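Mitomycin biosynthesis 6-O-methyltransferase (Streptomyces lavendulae, PDB 3GWZ) transfers the methyl group of S-adenosyl-L-methionine to the 6-hydroxyl of demethylmitomycins A and B, forming the methoxyquinone of mitomycins A and B. Local coordinates at residues A[207-212]-A[272-277]; A[230-235]-A[264-269]; A[72-77]-A[106-111]. One frame throughout, in Å; residues are numbered along the deposited sequence.

Contact 1. Residues A[207-212]-A[272-277]; sequences VDIGGG and YLIKHV. With SAH (S-adenosyl-L-homocysteine), chain G.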
loop_
_atom_site.group_PDB
_atom_site.type_symbol
_atom_site.label_atom_id
_atom_site.label_comp_id
_atom_site.label_asym_id
_atom_site.label_seq_id
_atom_site.Cartn_x
_atom_site.Cartn_y
_atom_site.Cartn_z
ATOM N N VAL A 207 -9.107 29.245 -17.099
ATOM C CA VAL A 207 -10.036 28.189 -17.465
ATOM C C VAL A 207 -9.261 27.012 -18.062
ATOM O O VAL A 207 -8.491 27.193 -19.006
ATOM C CB VAL A 207 -11.067 28.679 -18.492
ATOM C CG1 VAL A 207 -11.889 27.511 -19.004
ATOM C CG2 VAL A 207 -11.971 29.760 -17.884
ATOM N N ASP A 208 -9.444 25.821 -17.500
ATOM C CA ASP A 208 -8.801 24.633 -18.067
ATOM C C ASP A 208 -9.799 23.833 -18.880
ATOM O O ASP A 208 -10.744 23.242 -18.339
ATOM C CB ASP A 208 -8.182 23.729 -16.991
ATOM C CG ASP A 208 -7.207 22.708 -17.586
ATOM O OD1 ASP A 208 -7.045 22.695 -18.824
ATOM O OD2 ASP A 208 -6.593 21.931 -16.826
ATOM N N ILE A 209 -9.564 23.809 -20.184
ATOM C CA ILE A 209 -10.474 23.191 -21.124
ATOM C C ILE A 209 -10.149 21.712 -21.304
ATOM O O ILE A 209 -9.065 21.376 -21.759
ATOM C CB ILE A 209 -10.368 23.883 -22.485
ATOM C CG1 ILE A 209 -10.575 25.394 -22.329
ATOM C CG2 ILE A 209 -11.374 23.284 -23.469
ATOM C CD1 ILE A 209 -9.961 26.198 -23.454
ATOM N N GLY A 210 -11.092 20.835 -20.961
ATOM C CA GLY A 210 -10.828 19.400 -20.998
ATOM C C GLY A 210 -9.736 19.040 -20.001
ATOM O O GLY A 210 -8.813 18.274 -20.311
ATOM N N GLY A 211 -9.855 19.585 -18.794
ATOM C CA GLY A 211 -8.802 19.509 -17.789
ATOM C C GLY A 211 -8.665 18.201 -17.017
ATOM O O GLY A 211 -7.938 18.150 -16.020
ATOM N N GLY A 212 -9.355 17.149 -17.460
ATOM C CA GLY A 212 -9.239 15.841 -16.817
ATOM C C GLY A 212 -9.669 15.853 -15.358
ATOM O O GLY A 212 -10.717 16.403 -15.024
ATOM N N TYR A 272 -6.530 30.806 -20.751
ATOM C CA TYR A 272 -7.137 29.520 -21.056
ATOM C C TYR A 272 -6.035 28.480 -21.179
ATOM O O TYR A 272 -4.961 28.765 -21.713
ATOM C CB TYR A 272 -7.941 29.603 -22.355
ATOM C CG TYR A 272 -9.163 30.481 -22.209
ATOM C CD1 TYR A 272 -10.398 29.930 -21.907
ATOM C CD2 TYR A 272 -9.069 31.865 -22.332
ATOM C CE1 TYR A 272 -11.515 30.726 -21.740
ATOM C CE2 TYR A 272 -10.185 32.675 -22.176
ATOM C CZ TYR A 272 -11.400 32.105 -21.878
ATOM O OH TYR A 272 -12.517 32.902 -21.721
ATOM N N LEU A 273 -6.292 27.282 -20.670
ATOM C CA LEU A 273 -5.304 26.215 -20.745
ATOM C C LEU A 273 -5.943 25.019 -21.428
ATOM O O LEU A 273 -7.113 24.725 -21.201
ATOM C CB LEU A 273 -4.810 25.825 -19.352
ATOM C CG LEU A 273 -4.027 26.878 -18.556
ATOM C CD1 LEU A 273 -4.978 27.871 -17.931
ATOM C CD2 LEU A 273 -3.197 26.211 -17.479
ATOM N N ILE A 274 -5.177 24.343 -22.276
ATOM C CA ILE A 274 -5.671 23.156 -22.975
ATOM C C ILE A 274 -4.499 22.184 -23.157
ATOM O O ILE A 274 -3.633 22.381 -23.994
ATOM C CB ILE A 274 -6.375 23.525 -24.304
ATOM C CG1 ILE A 274 -7.063 22.305 -24.927
ATOM C CG2 ILE A 274 -5.409 24.177 -25.298
ATOM C CD1 ILE A 274 -8.109 22.683 -25.990
ATOM N N LYS A 275 -4.466 21.153 -22.324
ATOM C CA LYS A 275 -3.301 20.278 -22.227
ATOM C C LYS A 275 -3.676 18.867 -22.644
ATOM O O LYS A 275 -4.609 18.294 -22.085
ATOM C CB LYS A 275 -2.776 20.265 -20.780
ATOM C CG LYS A 275 -1.628 19.295 -20.535
ATOM C CD LYS A 275 -0.897 19.577 -19.217
ATOM C CE LYS A 275 -1.639 19.024 -17.996
ATOM N NZ LYS A 275 -1.615 17.529 -17.919
ATOM N N HIS A 276 -2.948 18.330 -23.626
ATOM C CA HIS A 276 -3.152 16.978 -24.131
ATOM C C HIS A 276 -4.595 16.758 -24.570
ATOM O O HIS A 276 -5.173 15.682 -24.369
ATOM C CB HIS A 276 -2.726 15.933 -23.090
ATOM C CG HIS A 276 -1.260 15.949 -22.793
ATOM N ND1 HIS A 276 -0.304 16.093 -23.778
ATOM C CD2 HIS A 276 -0.584 15.836 -21.625
ATOM C CE1 HIS A 276 0.897 16.071 -23.228
ATOM N NE2 HIS A 276 0.755 15.913 -21.923
ATOM N N VAL A 277 -5.176 17.790 -25.166
ATOM C CA VAL A 277 -6.518 17.677 -25.707
ATOM C C VAL A 277 -6.462 17.737 -27.225
ATOM O O VAL A 277 -6.975 16.850 -27.906
ATOM C CB VAL A 277 -7.473 18.760 -25.137
ATOM C CG1 VAL A 277 -8.745 18.883 -26.001
ATOM C CG2 VAL A 277 -7.835 18.432 -23.698
HETATM N N SAH G . -6.170 17.926 -19.729
HETATM C CA SAH G . -6.118 16.607 -19.010
HETATM C CB SAH G . -6.814 15.456 -19.765
HETATM C CG SAH G . -6.278 15.136 -21.174
HETATM S SD SAH G . -7.086 13.703 -21.877
HETATM C C SAH G . -4.685 16.240 -18.750
HETATM O O SAH G . -4.418 15.371 -17.913
HETATM O OXT SAH G . -3.761 16.803 -19.353
HETATM C "C5'" SAH G . -8.304 14.512 -22.895
HETATM C "C4'" SAH G . -9.581 14.922 -22.134
HETATM O "O4'" SAH G . -10.583 15.513 -22.995
HETATM C "C3'" SAH G . -10.311 13.807 -21.378
HETATM O "O3'" SAH G . -10.238 14.073 -19.969
HETATM C "C2'" SAH G . -11.770 13.869 -21.840
HETATM O "O2'" SAH G . -12.721 13.746 -20.775
HETATM C "C1'" SAH G . -11.874 15.270 -22.397
HETATM N N9 SAH G . -12.892 15.445 -23.457
HETATM C C8 SAH G . -13.041 14.680 -24.563
HETATM N N7 SAH G . -14.053 15.154 -25.334
HETATM C C5 SAH G . -14.547 16.252 -24.714
HETATM C C6 SAH G . -15.609 17.239 -24.989
HETATM N N6 SAH G . -16.344 17.109 -26.120
HETATM N N1 SAH G . -15.813 18.236 -24.086
HETATM C C2 SAH G . -15.072 18.341 -22.973
HETATM N N3 SAH G . -14.082 17.478 -22.660
HETATM C C4 SAH G . -13.782 16.439 -23.479
HETATM O O HOH W 1 -6.603 20.716 -20.609
#
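Neighbouring parallel strands at the centre of a class I methyltransferase sheet, 207-209 and 272-275, carry a glycine-rich turn and the lysine that together hold the amino-acid end of S-adenosyl-L-homocysteine. Two backbone bonds set the register, Leu273 N donating to Val207 O and Ile209 N to Leu273 O, both 2.8 Å long. On one face of the sheet Val207 runs alongside Tyr272, with Val207 CB 3.7 Å from Tyr272 CD1; Ile209 CD1 reaches the same ring carbon obliquely. The Tyr272 hydroxyl finds its hydrogen-bond partners in the 264-269 loop.

Past the last bridge the strands separate, and a water bridges them, hydrogen-bonded to Asp208 OD1 (2.7 Å), to Ile209 O and to Lys275 N. This splaying of adjacent strand ends is where a Rossmann-like fold receives its cofactor. The ligand's amino nitrogen donates to Gly210 O (2.7 Å) and to Lys275 O, one carbonyl from each segment. Lys275 starts extended, then bends at chi3 (80°) and chi4, which carries NZ to the ligand carboxylate oxygen OXT, 2.7 Å away; Glu190 and Ser187 share that ammonium.

Contact 2. Residues A[230-235]-A[264-269]; sequences TLLERP and TIPDGA. With SAH (S-adenosyl-L-homocysteine), chain G.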
loop_
_atom_site.group_PDB
_atom_site.type_symbol
_atom_site.label_atom_id
_atom_site.label_comp_id
_atom_site.label_asym_id
_atom_site.label_seq_id
_atom_site.Cartn_x
_atom_site.Cartn_y
_atom_site.Cartn_z
ATOM N N THR A 230 -11.783 27.796 -13.539
ATOM C CA THR A 230 -12.931 27.008 -13.932
ATOM C C THR A 230 -12.409 25.787 -14.655
ATOM O O THR A 230 -11.576 25.905 -15.552
ATOM C CB THR A 230 -13.854 27.785 -14.890
ATOM O OG1 THR A 230 -14.293 28.990 -14.258
ATOM C CG2 THR A 230 -15.063 26.938 -15.266
ATOM N N LEU A 231 -12.886 24.619 -14.255
ATOM C CA LEU A 231 -12.514 23.386 -14.939
ATOM C C LEU A 231 -13.684 22.883 -15.774
ATOM O O LEU A 231 -14.748 22.578 -15.237
ATOM C CB LEU A 231 -12.120 22.316 -13.930
ATOM C CG LEU A 231 -11.653 21.085 -14.710
ATOM C CD1 LEU A 231 -10.267 20.685 -14.288
ATOM C CD2 LEU A 231 -12.655 19.965 -14.578
ATOM N N LEU A 232 -13.472 22.798 -17.084
ATOM C CA LEU A 232 -14.481 22.319 -18.019
ATOM C C LEU A 232 -14.155 20.886 -18.433
ATOM O O LEU A 232 -13.064 20.623 -18.922
ATOM C CB LEU A 232 -14.497 23.224 -19.256
ATOM C CG LEU A 232 -15.229 22.787 -20.528
ATOM C CD1 LEU A 232 -16.696 22.552 -20.255
ATOM C CD2 LEU A 232 -15.051 23.846 -21.609
ATOM N N GLU A 233 -15.102 19.970 -18.242
ATOM C CA GLU A 233 -14.921 18.562 -18.622
ATOM C C GLU A 233 -16.260 17.898 -18.929
ATOM O O GLU A 233 -17.324 18.417 -18.559
ATOM C CB GLU A 233 -14.226 17.766 -17.499
ATOM C CG GLU A 233 -12.734 17.537 -17.711
ATOM C CD GLU A 233 -12.456 16.542 -18.813
ATOM O OE1 GLU A 233 -13.413 15.894 -19.284
ATOM O OE2 GLU A 233 -11.286 16.409 -19.211
ATOM N N ARG A 234 -16.198 16.748 -19.600
ATOM C CA ARG A 234 -17.362 15.878 -19.741
ATOM C C ARG A 234 -17.960 15.604 -18.360
ATOM O O ARG A 234 -17.231 15.397 -17.384
ATOM C CB ARG A 234 -16.968 14.553 -20.400
ATOM C CG ARG A 234 -16.214 14.705 -21.711
ATOM C CD ARG A 234 -16.105 13.361 -22.417
ATOM N NE ARG A 234 -15.151 12.456 -21.764
ATOM C CZ ARG A 234 -15.127 11.137 -21.950
ATOM N NH1 ARG A 234 -16.034 10.557 -22.733
ATOM N NH2 ARG A 234 -14.216 10.388 -21.334
ATOM N N PRO A 235 -19.293 15.591 -18.275
ATOM C CA PRO A 235 -19.991 15.525 -16.983
ATOM C C PRO A 235 -19.459 14.487 -15.982
ATOM O O PRO A 235 -19.242 14.846 -14.820
ATOM C CB PRO A 235 -21.437 15.218 -17.388
ATOM C CG PRO A 235 -21.585 15.907 -18.711
ATOM C CD PRO A 235 -20.231 15.775 -19.401
ATOM N N THR A 264 -19.206 24.822 -25.821
ATOM C CA THR A 264 -19.063 25.808 -24.756
ATOM C C THR A 264 -17.621 26.077 -24.347
ATOM O O THR A 264 -16.853 25.146 -24.093
ATOM C CB THR A 264 -19.824 25.347 -23.500
ATOM O OG1 THR A 264 -21.186 25.066 -23.843
ATOM C CG2 THR A 264 -19.774 26.409 -22.410
ATOM N N ILE A 265 -17.262 27.356 -24.283
ATOM C CA ILE A 265 -16.035 27.794 -23.624
ATOM C C ILE A 265 -16.388 29.030 -22.811
ATOM O O ILE A 265 -16.868 30.008 -23.373
ATOM C CB ILE A 265 -14.942 28.199 -24.634
ATOM C CG1 ILE A 265 -14.566 27.023 -25.539
ATOM C CG2 ILE A 265 -13.713 28.711 -23.901
ATOM C CD1 ILE A 265 -13.776 25.937 -24.838
ATOM N N PRO A 266 -16.168 28.991 -21.485
ATOM C CA PRO A 266 -16.498 30.148 -20.641
ATOM C C PRO A 266 -15.859 31.422 -21.169
ATOM O O PRO A 266 -14.662 31.453 -21.468
ATOM C CB PRO A 266 -15.884 29.785 -19.289
ATOM C CG PRO A 266 -15.879 28.292 -19.277
ATOM C CD PRO A 266 -15.642 27.864 -20.700
ATOM N N ASP A 267 -16.656 32.479 -21.256
ATOM C CA ASP A 267 -16.214 33.717 -21.865
ATOM C C ASP A 267 -15.420 34.622 -20.911
ATOM O O ASP A 267 -15.700 34.696 -19.711
ATOM C CB ASP A 267 -17.430 34.461 -22.435
ATOM C CG ASP A 267 -17.065 35.796 -23.038
ATOM O OD1 ASP A 267 -16.395 35.813 -24.094
ATOM O OD2 ASP A 267 -17.454 36.832 -22.454
ATOM N N GLY A 268 -14.413 35.297 -21.461
ATOM C CA GLY A 268 -13.746 36.387 -20.774
ATOM C C GLY A 268 -12.770 36.083 -19.649
ATOM O O GLY A 268 -12.600 36.908 -18.756
ATOM N N ALA A 269 -12.114 34.926 -19.678
ATOM C CA ALA A 269 -11.064 34.656 -18.692
ATOM C C ALA A 269 -9.731 35.248 -19.142
ATOM O O ALA A 269 -9.526 35.490 -20.327
ATOM C CB ALA A 269 -10.922 33.147 -18.447
HETATM N N SAH G . -6.170 17.926 -19.729
HETATM C CA SAH G . -6.118 16.607 -19.010
HETATM C CB SAH G . -6.814 15.456 -19.765
HETATM C CG SAH G . -6.278 15.136 -21.174
HETATM S SD SAH G . -7.086 13.703 -21.877
HETATM C C SAH G . -4.685 16.240 -18.750
HETATM O O SAH G . -4.418 15.371 -17.913
HETATM O OXT SAH G . -3.761 16.803 -19.353
HETATM C "C5'" SAH G . -8.304 14.512 -22.895
HETATM C "C4'" SAH G . -9.581 14.922 -22.134
HETATM O "O4'" SAH G . -10.583 15.513 -22.995
HETATM C "C3'" SAH G . -10.311 13.807 -21.378
HETATM O "O3'" SAH G . -10.238 14.073 -19.969
HETATM C "C2'" SAH G . -11.770 13.869 -21.840
HETATM O "O2'" SAH G . -12.721 13.746 -20.775
HETATM C "C1'" SAH G . -11.874 15.270 -22.397
HETATM N N9 SAH G . -12.892 15.445 -23.457
HETATM C C8 SAH G . -13.041 14.680 -24.563
HETATM N N7 SAH G . -14.053 15.154 -25.334
HETATM C C5 SAH G . -14.547 16.252 -24.714
HETATM C C6 SAH G . -15.609 17.239 -24.989
HETATM N N6 SAH G . -16.344 17.109 -26.120
HETATM N N1 SAH G . -15.813 18.236 -24.086
HETATM C C2 SAH G . -15.072 18.341 -22.973
HETATM N N3 SAH G . -14.082 17.478 -22.660
HETATM C C4 SAH G . -13.782 16.439 -23.479
#
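A buried carbonyl oxygen, Thr264 O, meets a methyl group instead of a donor: Leu232 CD2 lies 3.3 Å from it, and no polar partner satisfies it in the model. Leu232 CD2 takes part in three of the four residue pairs. With CG anti to the backbone N (chi1 166°), the side chain extends toward the 264-269 loop and brings the same methyl to Ile265 CD1 at 4.1 Å, the two side chains crossing at about a right angle, and to Pro266 CD. Two residues earlier, Thr230 CG2 comes 4.3 Å from Pro266 CG. Leu257 of the next strand touches Thr230, Leu232 and Pro266, so the loop packs over two strands.

Beyond Leu232 the strand ends in polar work. Glu233 is bent at chi2, and its carboxylate takes both ribose hydroxyls of S-adenosyl-L-homocysteine: O2' donates to Glu233 OE1 (2.7 Å) and O3' to Glu233 OE2 (2.7 Å). Arg234 N donates to Glu233 OE1 from 25° out of the carboxylate plane, a second hold on that oxygen, while Arg234 NE gives O2' a bond of 2.9 Å. An acidic residue closing the second strand and gripping the ribose diol is a hallmark of the class I methyltransferase cofactor site.

Contact 3. Residues A[72-77]-A[106-111]; sequences RTATAL and HDDLFA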
loop_
_atom_site.group_PDB
_atom_site.type_symbol
_atom_site.label_atom_id
_atom_site.label_comp_id
_atom_site.label_asym_id
_atom_site.label_seq_id
_atom_site.Cartn_x
_atom_site.Cartn_y
_atom_site.Cartn_z
ATOM N N ARG A 72 7.647 -15.047 -2.254
ATOM C CA ARG A 72 6.546 -15.997 -2.125
ATOM C C ARG A 72 6.673 -17.049 -3.211
ATOM O O ARG A 72 7.259 -16.796 -4.267
ATOM C CB ARG A 72 5.196 -15.292 -2.258
ATOM C CG ARG A 72 5.002 -14.116 -1.308
ATOM C CD ARG A 72 4.539 -14.554 0.075
ATOM N NE ARG A 72 4.643 -13.444 1.019
ATOM C CZ ARG A 72 4.471 -13.543 2.332
ATOM N NH1 ARG A 72 4.176 -14.712 2.885
ATOM N NH2 ARG A 72 4.595 -12.465 3.092
ATOM N N THR A 73 6.123 -18.224 -2.955
ATOM C CA THR A 73 6.175 -19.300 -3.929
ATOM C C THR A 73 5.135 -19.099 -5.031
ATOM O O THR A 73 4.106 -18.441 -4.826
ATOM C CB THR A 73 5.927 -20.668 -3.270
ATOM O OG1 THR A 73 4.571 -20.740 -2.816
ATOM C CG2 THR A 73 6.885 -20.893 -2.089
ATOM N N ALA A 74 5.408 -19.670 -6.198
ATOM C CA ALA A 74 4.429 -19.681 -7.280
ATOM C C ALA A 74 3.127 -20.309 -6.782
ATOM O O ALA A 74 2.042 -19.852 -7.121
ATOM C CB ALA A 74 4.971 -20.446 -8.484
ATOM N N THR A 75 3.241 -21.357 -5.968
ATOM C CA THR A 75 2.067 -21.989 -5.370
ATOM C C THR A 75 1.222 -20.974 -4.613
ATOM O O THR A 75 0.017 -20.856 -4.846
ATOM C CB THR A 75 2.456 -23.128 -4.398
ATOM O OG1 THR A 75 3.212 -24.120 -5.100
ATOM C CG2 THR A 75 1.209 -23.774 -3.805
ATOM N N ALA A 76 1.861 -20.239 -3.709
ATOM C CA ALA A 76 1.156 -19.283 -2.858
ATOM C C ALA A 76 0.595 -18.117 -3.673
ATOM O O ALA A 76 -0.537 -17.680 -3.452
ATOM C CB ALA A 76 2.074 -18.766 -1.767
ATOM N N LEU A 77 1.391 -17.609 -4.608
ATOM C CA LEU A 77 0.934 -16.541 -5.482
ATOM C C LEU A 77 -0.261 -16.989 -6.330
ATOM O O LEU A 77 -1.193 -16.217 -6.555
ATOM C CB LEU A 77 2.078 -16.042 -6.367
ATOM C CG LEU A 77 3.231 -15.349 -5.644
ATOM C CD1 LEU A 77 4.399 -15.139 -6.602
ATOM C CD2 LEU A 77 2.781 -14.017 -5.032
ATOM N N HIS A 106 15.390 -21.241 -5.837
ATOM C CA HIS A 106 15.217 -22.286 -4.828
ATOM C C HIS A 106 13.851 -22.193 -4.160
ATOM O O HIS A 106 13.276 -21.107 -4.038
ATOM C CB HIS A 106 16.329 -22.232 -3.771
ATOM C CG HIS A 106 16.316 -20.990 -2.927
ATOM N ND1 HIS A 106 15.557 -20.874 -1.782
ATOM C CD2 HIS A 106 16.980 -19.817 -3.058
ATOM C CE1 HIS A 106 15.752 -19.683 -1.246
ATOM N NE2 HIS A 106 16.609 -19.021 -2.002
ATOM N N ASP A 107 13.331 -23.342 -3.749
ATOM C CA ASP A 107 12.101 -23.400 -2.968
ATOM C C ASP A 107 10.891 -22.804 -3.696
ATOM O O ASP A 107 9.887 -22.462 -3.073
ATOM C CB ASP A 107 12.328 -22.737 -1.598
ATOM C CG ASP A 107 13.336 -23.505 -0.749
ATOM O OD1 ASP A 107 13.024 -24.643 -0.348
ATOM O OD2 ASP A 107 14.445 -22.992 -0.509
ATOM N N ASP A 108 10.992 -22.693 -5.017
ATOM C CA ASP A 108 9.895 -22.185 -5.841
ATOM C C ASP A 108 9.592 -20.722 -5.531
ATOM O O ASP A 108 8.478 -20.244 -5.757
ATOM C CB ASP A 108 8.633 -23.036 -5.661
ATOM C CG ASP A 108 7.604 -22.795 -6.763
ATOM O OD1 ASP A 108 8.023 -22.490 -7.900
ATOM O OD2 ASP A 108 6.385 -22.903 -6.498
ATOM N N LEU A 109 10.594 -20.009 -5.030
ATOM C CA LEU A 109 10.409 -18.628 -4.593
ATOM C C LEU A 109 10.639 -17.579 -5.677
ATOM O O LEU A 109 11.529 -17.710 -6.513
ATOM C CB LEU A 109 11.336 -18.326 -3.416
ATOM C CG LEU A 109 10.973 -19.041 -2.120
ATOM C CD1 LEU A 109 12.075 -18.827 -1.097
ATOM C CD2 LEU A 109 9.638 -18.529 -1.604
ATOM N N PHE A 110 9.830 -16.529 -5.634
ATOM C CA PHE A 110 10.028 -15.361 -6.471
ATOM C C PHE A 110 9.987 -14.113 -5.604
ATOM O O PHE A 110 9.355 -14.115 -4.552
ATOM C CB PHE A 110 8.951 -15.304 -7.558
ATOM C CG PHE A 110 9.067 -16.402 -8.563
ATOM C CD1 PHE A 110 9.771 -16.205 -9.738
ATOM C CD2 PHE A 110 8.498 -17.640 -8.324
ATOM C CE1 PHE A 110 9.889 -17.228 -10.675
ATOM C CE2 PHE A 110 8.614 -18.656 -9.244
ATOM C CZ PHE A 110 9.315 -18.448 -10.422
ATOM N N ALA A 111 10.664 -13.057 -6.041
ATOM C CA ALA A 111 10.767 -11.832 -5.245
ATOM C C ALA A 111 10.565 -10.579 -6.079
ATOM O O ALA A 111 10.766 -10.583 -7.291
ATOM C CB ALA A 111 12.119 -11.761 -4.545
#
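Two first torsions shape the meeting of Thr73 with the 106-109 turn. In Thr73, chi1 of 68° sets OG1 between the backbone N and the carbonyl carbon, where it serves the first turn of the helix it precedes, and sends CG2 across to Leu109 CD2 at 3.7 Å and to Asp107 O. In Asp108, CG anti to the backbone N (chi1 -164°) lays the carboxylate alongside Ala74, with OD2 3.5 Å from Ala74 CB; Arg89 of helix 85-97 salt-bridges that same oxygen.

Thr73 is the N-cap of helix 74-81: OG1 accepts from Ala76 N at 2.9 Å. Just before it, Arg72 and Phe110 form an antiparallel hydrogen-bonded pair, Arg72 N donating to Phe110 O (3.0 Å) and Phe110 N to Arg72 O (2.9 Å). A third backbone bond, from Ala74 N at the helix start to Asp108 O, follows the non-hydrogen-bonded pair Thr73-Leu109; Thr73 CA also approaches that oxygen at 3.1 Å through a CA-H...O contact. Strand 72-73 is thereby added to the hairpin of strands 102-103 and 109-111, a small three-stranded antiparallel sheet consistent with the winged-helix character of dimerisation domains in this family. The type I' turn from His106 to Leu109 lies within that hairpin, and His106 ND1 donates to Asp107 OD2 in the imidazole plane.

Phe110 and Arg72 project from the same face of the sheet, Phe110 CE2 lying 4.1 Å from Ala74 CB and its ring also against Leu92. The Arg72 guanidinium forms a salt bridge with Glu243 of the second subunit, whose Thr246 and Gly247 pack on the turn.

Overall arrangement
Contacts 1 and 2 adjoin and share one ligand. Their centres are 9 Å apart, contact 2 is nested along the chain inside the loop closed by contact 1, and strands 205-209 and 228-233 are neighbours in one sheet. The two touch directly at two places: Gly212 N lies 2.7 Å from Glu233 OE2, and Tyr272 OH 2.6 Å from Pro266 O, both probable hydrogen bonds. Between them they hold neighbouring parts of the ligand, contact 1 the amino-acid end and contact 2 the ribose. Contact 3 belongs to the dimerisation domain, its centre about 46 Å from that of contact 1 and 52 Å from that of contact 2, and it faces the second subunit instead of the cofactor.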